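Hydrogenase (NiFe) small subunit HydA (Allochromatium vinosum, PDB 3MYR) probably carries electrons through its iron-sulfur clusters as the small subunit of a heterodimeric [NiFe] hydrogenase that oxidises hydrogen with an electron acceptor. Local coordinates at residues Ala106-Gly111 against Ile142-Cys147. Sequence-based numbering, arbitrary orientation.
With SF4 (iron/sulfur cluster), chain I.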
# COMPACT_ATOMS: atom_id res chain seq x y z
N ALA A 106 -11.59 -22.87 12.58
CA ALA A 106 -12.29 -21.59 12.83
C ALA A 106 -11.85 -20.62 11.76
O ALA A 106 -10.86 -20.88 11.05
CB ALA A 106 -11.94 -21.06 14.23
N VAL A 107 -12.57 -19.52 11.63
CA VAL A 107 -12.29 -18.48 10.64
C VAL A 107 -12.30 -17.12 11.38
O VAL A 107 -13.23 -16.80 12.13
CB VAL A 107 -13.41 -18.42 9.54
CG1 VAL A 107 -13.03 -17.45 8.43
CG2 VAL A 107 -13.65 -19.80 8.95
N ILE A 108 -11.29 -16.31 11.13
CA ILE A 108 -11.29 -14.95 11.63
C ILE A 108 -11.44 -14.06 10.45
O ILE A 108 -10.66 -14.15 9.49
CB ILE A 108 -9.93 -14.62 12.26
CG1 ILE A 108 -9.71 -15.51 13.48
CG2 ILE A 108 -9.87 -13.13 12.65
CD1 ILE A 108 -8.29 -15.30 14.11
N ALA A 109 -12.49 -13.23 10.50
CA ALA A 109 -12.65 -12.19 9.52
C ALA A 109 -11.98 -10.93 10.08
O ALA A 109 -12.50 -10.28 11.01
CB ALA A 109 -14.20 -11.94 9.26
N VAL A 110 -10.85 -10.56 9.52
CA VAL A 110 -10.10 -9.39 9.98
C VAL A 110 -10.47 -8.20 9.11
O VAL A 110 -10.48 -8.28 7.86
CB VAL A 110 -8.57 -9.70 9.97
CG1 VAL A 110 -8.13 -9.86 8.51
CG2 VAL A 110 -7.78 -8.45 10.45
N GLY A 111 -10.79 -7.08 9.75
CA GLY A 111 -11.13 -5.86 8.97
C GLY A 111 -12.65 -5.77 8.78
O GLY A 111 -13.36 -6.80 8.68
N ILE A 142 -14.93 -15.42 13.86
CA ILE A 142 -14.69 -14.34 14.83
C ILE A 142 -14.50 -13.08 14.01
O ILE A 142 -13.65 -13.08 13.14
CB ILE A 142 -13.38 -14.58 15.61
CG1 ILE A 142 -13.46 -15.85 16.44
CG2 ILE A 142 -13.09 -13.41 16.56
CD1 ILE A 142 -12.00 -16.18 16.89
N ASN A 143 -15.25 -12.02 14.27
CA ASN A 143 -15.08 -10.76 13.53
C ASN A 143 -14.15 -9.83 14.25
O ASN A 143 -14.35 -9.57 15.45
CB ASN A 143 -16.44 -10.10 13.41
CG ASN A 143 -17.33 -10.84 12.40
OD1 ASN A 143 -16.80 -11.42 11.45
ND2 ASN A 143 -18.63 -10.87 12.62
N VAL A 144 -13.13 -9.34 13.57
CA VAL A 144 -12.16 -8.46 14.18
C VAL A 144 -12.13 -7.20 13.28
O VAL A 144 -11.26 -7.05 12.42
CB VAL A 144 -10.74 -9.14 14.31
CG1 VAL A 144 -9.66 -8.16 14.99
CG2 VAL A 144 -10.85 -10.45 15.16
N PRO A 145 -13.11 -6.30 13.44
CA PRO A 145 -13.33 -5.21 12.46
C PRO A 145 -12.50 -3.97 12.80
O PRO A 145 -11.74 -3.99 13.80
CB PRO A 145 -14.79 -4.91 12.59
CG PRO A 145 -15.13 -5.26 14.00
CD PRO A 145 -14.28 -6.52 14.29
N GLY A 146 -12.69 -2.88 12.06
CA GLY A 146 -11.72 -1.76 12.06
C GLY A 146 -11.14 -1.64 10.66
O GLY A 146 -11.10 -2.60 9.94
N CYS A 147 -10.66 -0.46 10.28
CA CYS A 147 -10.26 -0.23 8.90
C CYS A 147 -8.91 0.51 8.93
O CYS A 147 -8.83 1.74 8.79
CB CYS A 147 -11.37 0.61 8.22
SG CYS A 147 -11.12 0.66 6.44
FE1 SF4 I . -10.14 -1.23 5.69
FE2 SF4 I . -8.93 -3.73 6.05
FE3 SF4 I . -11.16 -3.42 4.33
FE4 SF4 I . -8.42 -2.30 3.90
S1 SF4 I . -9.18 -4.61 3.86
S2 SF4 I . -10.46 -1.47 3.44
S3 SF4 I . -7.98 -1.59 6.02
S4 SF4 I . -11.12 -3.06 6.56
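Ile108 and Val144 meet through their CG2 methyls, 3.8 Å apart, on one face of a parallel strand pair. The torsions account for it: a chi1 of -64° sets Ile108 CG1 beside the backbone N and leaves CG2 anti to it, whereas Val144 has CG1 in that position (chi1 180°) and CG2 beside the N. Ile142, in the same rotamer as Ile108, runs alongside it with both chains extended the same way, and its CD1 comes 4.2 Å from Ile108 CG1. On the other face the end of Asn143 leans toward the partner strand, and OD1 lies 3.4 Å from Ala109 CB. Its ND2 is committed elsewhere, to the carbonyl of Tyr173, which helps fix the amide.

Four backbone bonds join strands 106-110 and 142-144 in the parallel pattern: Ile142 and Val144 donate to Val107 and Ala109, while Ala109 and Gly111 donate to Ile142 and Val144. The last runs from Gly111 N to Val144 O at 2.7 Å. Strand 69-77 pairs with the far edge of 106-110, making it an inner strand of the flavodoxin-like sheet.

Beyond the last bond the chains lead into the [4Fe-4S] pocket. Gly111 CA approaches Gly146 O to 3.4 Å and cluster S4 to 3.7 Å; having no side chain, Gly111 lets its backbone lie close against the cluster. Cys147 holds SG anti to its N (chi1 -169°) and binds FE1 at 2.3 Å, and Cys14, Cys17 and Cys113 complete the cysteine ligands of the cluster; the Cys147 carbonyl accepts bonds from Arg59 and Lys211 of the large subunit. Chemically, a buried, hydrogen-bonded strand pair with one aliphatic face thus delivers a thiolate ligand and a close-fitting glycine to one cluster, at the interface with the large subunit.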